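Local structure of ABC transporter, solute-binding protein (Staphylococcus aureus, 6LKK) at residues A[120-131]-A[180-188]. The protein binds glucose 6-phosphate as an extracellular solute-binding lipoprotein and probably serves as the sensor that passes this signal to a two-component system. Residues are numbered along the deposited sequence; the frame is centred on the assembly and turned at random.
Sequences LLQPILKGKIAY and GKYYAGLSY. With G6P (6-O-phosphono-alpha-D-glucopyranose), chain B.
Ala-130 and Leu-186 meet through the backbone: the amide of Leu-186 gives its hydrogen to Ala-130 O at 2.9 Å, while the amide of Ala-130 reaches back to Ala-184 O at 3.0 Å. A third bond, from Tyr-183 N to Lys-128 O (2.9 Å), starts the ladder just before the strands pair. Ala-184 O and Ala-130 O each also take a CA-H...O contact, from Ile-129 CA and Gly-185 CA respectively, the latter 3.0 Å from Ala-130 O. Side chains then close over the two faces of the sheet. On one, the methyl of Ala-130 sits squarely above the ring of Tyr-182, a CH-pi contact with CB 3.8 Å from the ring centroid and 14° off the normal; CG of Lys-181 lies over the opposite face of that ring, toward its rim. On the opposite side of the sheet, Ile-129 CD1 packs on Ala-184 CB at 3.7 Å. The CG1 of Ile-129 stands anti to the carbonyl carbon (chi1 -49°), and the next bend of the chain carries CD1 to the neighbouring strand. The pairing is a worked case of parallel strands joined through helices, as in the alpha/beta lobes of the periplasmic binding protein fold: 129-131 and 184-188 run at 20° to each other, and the mostly helical chain between them also carries strand 165-167, parallel to 129-132 along its other edge. Around this ladder, Leu-120 offers one methyl to each of two residues, CD1 to Leu-186 CD2 at 3.8 Å and CD2 to the methyl of Ala-184. Leu-125 CD2 presses on Tyr-183 CB, and the extended chain of Lys-128 runs alongside the same tyrosine. Phe-160 of helix 154-161 packs against both Leu-120 and Leu-186 and meets Tyr-131 edge-to-face. Farther along, strand 184-188 delivers Tyr-188 to the sugar pocket, where one face of its ring lies under O5 of glucose 6-phosphate.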
loop_
_atom_site.group_PDB
_atom_site.type_symbol
_atom_site.label_atom_id
_atom_site.label_comp_id
_atom_site.label_asym_id
_atom_site.label_seq_id
_atom_site.Cartn_x
_atom_site.Cartn_y
_atom_site.Cartn_z
ATOM N N LEU A 120 -4.061 -14.346 15.640
ATOM C CA LEU A 120 -5.316 -14.254 14.905
ATOM C C LEU A 120 -6.001 -15.607 14.775
ATOM O O LEU A 120 -7.204 -15.655 14.497
ATOM C CB LEU A 120 -5.073 -13.653 13.520
ATOM C CG LEU A 120 -4.624 -12.190 13.476
ATOM C CD1 LEU A 120 -4.375 -11.769 12.039
ATOM C CD2 LEU A 120 -5.650 -11.269 14.125
ATOM N N LEU A 121 -5.268 -16.700 14.986
ATOM C CA LEU A 121 -5.813 -18.044 14.869
ATOM C C LEU A 121 -6.469 -18.535 16.153
ATOM O O LEU A 121 -6.976 -19.660 16.176
ATOM C CB LEU A 121 -4.706 -19.020 14.460
ATOM C CG LEU A 121 -3.993 -18.703 13.146
ATOM C CD1 LEU A 121 -2.912 -19.736 12.872
ATOM C CD2 LEU A 121 -4.977 -18.638 11.990
ATOM N N GLN A 122 -6.470 -17.735 17.211
ATOM C CA GLN A 122 -7.143 -18.140 18.436
ATOM C C GLN A 122 -8.601 -18.474 18.129
ATOM O O GLN A 122 -9.263 -17.721 17.400
ATOM C CB GLN A 122 -7.056 -17.034 19.484
ATOM C CG GLN A 122 -5.681 -16.914 20.121
ATOM C CD GLN A 122 -5.555 -15.706 21.022
ATOM O OE1 GLN A 122 -5.593 -15.824 22.247
ATOM N NE2 GLN A 122 -5.397 -14.533 20.420
ATOM N N PRO A 123 -9.134 -19.589 18.639
ATOM C CA PRO A 123 -10.505 -19.980 18.269
ATOM C C PRO A 123 -11.552 -18.905 18.502
ATOM O O PRO A 123 -12.515 -18.822 17.729
ATOM C CB PRO A 123 -10.755 -21.212 19.149
ATOM C CG PRO A 123 -9.409 -21.806 19.325
ATOM C CD PRO A 123 -8.457 -20.645 19.413
ATOM N N ILE A 124 -11.401 -18.072 19.536
ATOM C CA ILE A 124 -12.411 -17.061 19.825
ATOM C C ILE A 124 -12.569 -16.084 18.667
ATOM O O ILE A 124 -13.611 -15.430 18.544
ATOM C CB ILE A 124 -12.059 -16.321 21.137
ATOM C CG1 ILE A 124 -13.210 -15.414 21.587
ATOM C CG2 ILE A 124 -10.779 -15.508 20.978
ATOM C CD1 ILE A 124 -14.443 -16.164 22.046
ATOM N N LEU A 125 -11.564 -15.977 17.800
ATOM C CA LEU A 125 -11.573 -15.018 16.706
ATOM C C LEU A 125 -12.044 -15.611 15.384
ATOM O O LEU A 125 -12.098 -14.888 14.385
ATOM C CB LEU A 125 -10.172 -14.426 16.525
ATOM C CG LEU A 125 -9.655 -13.559 17.676
ATOM C CD1 LEU A 125 -8.197 -13.181 17.452
ATOM C CD2 LEU A 125 -10.506 -12.309 17.854
ATOM N N LYS A 126 -12.395 -16.895 15.349
ATOM C CA LYS A 126 -12.747 -17.530 14.086
ATOM C C LYS A 126 -13.942 -16.835 13.450
ATOM O O LYS A 126 -14.951 -16.572 14.111
ATOM C CB LYS A 126 -13.058 -19.010 14.296
ATOM C CG LYS A 126 -13.418 -19.727 13.004
ATOM C CD LYS A 126 -13.225 -21.225 13.116
ATOM C CE LYS A 126 -13.813 -21.947 11.912
ATOM N NZ LYS A 126 -13.114 -21.606 10.643
ATOM N N GLY A 127 -13.825 -16.543 12.155
ATOM C CA GLY A 127 -14.870 -15.850 11.431
ATOM C C GLY A 127 -15.075 -14.405 11.823
ATOM O O GLY A 127 -15.970 -13.755 11.272
ATOM N N LYS A 128 -14.279 -13.878 12.752
ATOM C CA LYS A 128 -14.397 -12.499 13.205
ATOM C C LYS A 128 -13.179 -11.670 12.815
ATOM O O LYS A 128 -12.943 -10.603 13.391
ATOM C CB LYS A 128 -14.621 -12.469 14.717
ATOM C CG LYS A 128 -15.839 -13.280 15.147
ATOM C CD LYS A 128 -16.125 -13.160 16.633
ATOM C CE LYS A 128 -17.342 -13.987 17.017
ATOM N NZ LYS A 128 -17.786 -13.729 18.415
ATOM N N ILE A 129 -12.411 -12.147 11.838
ATOM C CA ILE A 129 -11.244 -11.459 11.300
ATOM C C ILE A 129 -11.484 -11.236 9.815
ATOM O O ILE A 129 -12.076 -12.090 9.146
ATOM C CB ILE A 129 -9.955 -12.280 11.519
ATOM C CG1 ILE A 129 -9.849 -12.743 12.973
ATOM C CG2 ILE A 129 -8.729 -11.476 11.100
ATOM C CD1 ILE A 129 -9.862 -11.616 13.981
ATOM N N ALA A 130 -11.019 -10.100 9.296
ATOM C CA ALA A 130 -11.248 -9.741 7.904
ATOM C C ALA A 130 -9.937 -9.429 7.193
ATOM O O ALA A 130 -8.963 -8.987 7.806
ATOM C CB ALA A 130 -12.186 -8.536 7.785
ATOM N N TYR A 131 -9.932 -9.669 5.883
ATOM C CA TYR A 131 -8.832 -9.279 5.012
ATOM C C TYR A 131 -9.398 -9.056 3.618
ATOM O O TYR A 131 -10.544 -9.411 3.334
ATOM C CB TYR A 131 -7.715 -10.330 4.996
ATOM C CG TYR A 131 -8.086 -11.632 4.320
ATOM C CD1 TYR A 131 -8.957 -12.529 4.924
ATOM C CD2 TYR A 131 -7.555 -11.969 3.083
ATOM C CE1 TYR A 131 -9.295 -13.721 4.310
ATOM C CE2 TYR A 131 -7.884 -13.158 2.463
ATOM C CZ TYR A 131 -8.754 -14.030 3.080
ATOM O OH TYR A 131 -9.078 -15.215 2.455
ATOM N N GLY A 180 -16.798 -1.990 14.370
ATOM C CA GLY A 180 -17.165 -3.058 15.274
ATOM C C GLY A 180 -17.796 -4.272 14.634
ATOM O O GLY A 180 -18.388 -5.086 15.351
ATOM N N LYS A 181 -17.695 -4.423 13.314
ATOM C CA LYS A 181 -18.224 -5.619 12.671
ATOM C C LYS A 181 -17.249 -6.784 12.763
ATOM O O LYS A 181 -17.671 -7.944 12.717
ATOM C CB LYS A 181 -18.564 -5.326 11.208
ATOM C CG LYS A 181 -19.212 -6.500 10.488
ATOM C CD LYS A 181 -19.554 -6.156 9.050
ATOM C CE LYS A 181 -20.252 -7.317 8.365
ATOM N NZ LYS A 181 -20.522 -7.042 6.929
ATOM N N TYR A 182 -15.954 -6.497 12.893
ATOM C CA TYR A 182 -14.937 -7.521 13.057
ATOM C C TYR A 182 -14.033 -7.150 14.222
ATOM O O TYR A 182 -13.831 -5.971 14.522
ATOM C CB TYR A 182 -14.090 -7.695 11.788
ATOM C CG TYR A 182 -14.872 -8.160 10.583
ATOM C CD1 TYR A 182 -15.273 -9.485 10.458
ATOM C CD2 TYR A 182 -15.205 -7.276 9.569
ATOM C CE1 TYR A 182 -15.988 -9.911 9.355
ATOM C CE2 TYR A 182 -15.921 -7.695 8.464
ATOM C CZ TYR A 182 -16.309 -9.012 8.362
ATOM O OH TYR A 182 -17.021 -9.432 7.262
ATOM N N TYR A 183 -13.484 -8.177 14.871
ATOM C CA TYR A 183 -12.548 -7.952 15.964
ATOM C C TYR A 183 -11.208 -7.435 15.459
ATOM O O TYR A 183 -10.540 -6.665 16.158
ATOM C CB TYR A 183 -12.345 -9.245 16.753
ATOM C CG TYR A 183 -13.419 -9.513 17.779
ATOM C CD1 TYR A 183 -14.764 -9.494 17.430
ATOM C CD2 TYR A 183 -13.089 -9.792 19.097
ATOM C CE1 TYR A 183 -15.748 -9.739 18.368
ATOM C CE2 TYR A 183 -14.065 -10.040 20.042
ATOM C CZ TYR A 183 -15.392 -10.013 19.671
ATOM O OH TYR A 183 -16.368 -10.259 20.610
ATOM N N ALA A 184 -10.798 -7.845 14.263
ATOM C CA ALA A 184 -9.498 -7.449 13.744
ATOM C C ALA A 184 -9.482 -7.664 12.239
ATOM O O ALA A 184 -10.346 -8.340 11.678
ATOM C CB ALA A 184 -8.362 -8.227 14.421
ATOM N N GLY A 185 -8.482 -7.072 11.589
ATOM C CA GLY A 185 -8.368 -7.187 10.148
ATOM C C GLY A 185 -6.959 -6.900 9.680
ATOM O O GLY A 185 -6.119 -6.394 10.427
ATOM N N LEU A 186 -6.717 -7.230 8.412
ATOM C CA LEU A 186 -5.422 -7.022 7.775
ATOM C C LEU A 186 -5.496 -5.774 6.903
ATOM O O LEU A 186 -6.251 -5.736 5.926
ATOM C CB LEU A 186 -5.025 -8.244 6.949
ATOM C CG LEU A 186 -4.943 -9.574 7.702
ATOM C CD1 LEU A 186 -4.296 -10.620 6.814
ATOM C CD2 LEU A 186 -4.180 -9.445 9.011
ATOM N N SER A 187 -4.707 -4.763 7.253
ATOM C CA SER A 187 -4.824 -3.438 6.656
ATOM C C SER A 187 -3.419 -2.912 6.376
ATOM O O SER A 187 -2.450 -3.670 6.253
ATOM C CB SER A 187 -5.639 -2.520 7.583
ATOM O OG SER A 187 -5.777 -1.221 7.042
ATOM N N TYR A 188 -3.300 -1.592 6.245
ATOM C CA TYR A 188 -2.003 -0.954 6.084
ATOM C C TYR A 188 -1.985 0.332 6.897
ATOM O O TYR A 188 -3.025 0.860 7.297
ATOM C CB TYR A 188 -1.667 -0.687 4.608
ATOM C CG TYR A 188 -2.603 0.248 3.874
ATOM C CD1 TYR A 188 -3.782 -0.218 3.307
ATOM C CD2 TYR A 188 -2.294 1.593 3.722
ATOM C CE1 TYR A 188 -4.628 0.628 2.624
ATOM C CE2 TYR A 188 -3.136 2.449 3.040
ATOM C CZ TYR A 188 -4.305 1.962 2.493
ATOM O OH TYR A 188 -5.151 2.808 1.813
HETATM C C1 G6P B . -1.257 -1.091 -0.200
HETATM C C2 G6P B . -0.240 -0.011 -0.644
HETATM C C3 G6P B . -0.830 1.324 -0.912
HETATM C C4 G6P B . -2.153 1.205 -1.526
HETATM C C5 G6P B . -3.120 0.601 -0.513
HETATM C C6 G6P B . -4.444 0.326 -1.151
HETATM O O1 G6P B . -0.818 -1.709 0.972
HETATM O O2 G6P B . 0.785 0.138 0.354
HETATM O O3 G6P B . 0.072 2.062 -1.846
HETATM O O4 G6P B . -2.650 2.510 -1.910
HETATM O O5 G6P B . -2.637 -0.672 0.056
HETATM O O6 G6P B . -4.250 -0.548 -2.240
HETATM P P G6P B . -5.203 -1.937 -2.377
HETATM O O1P G6P B . -4.859 -2.606 -3.696
HETATM O O2P G6P B . -6.696 -1.554 -2.357
HETATM O O3P G6P B . -4.899 -2.858 -1.253
#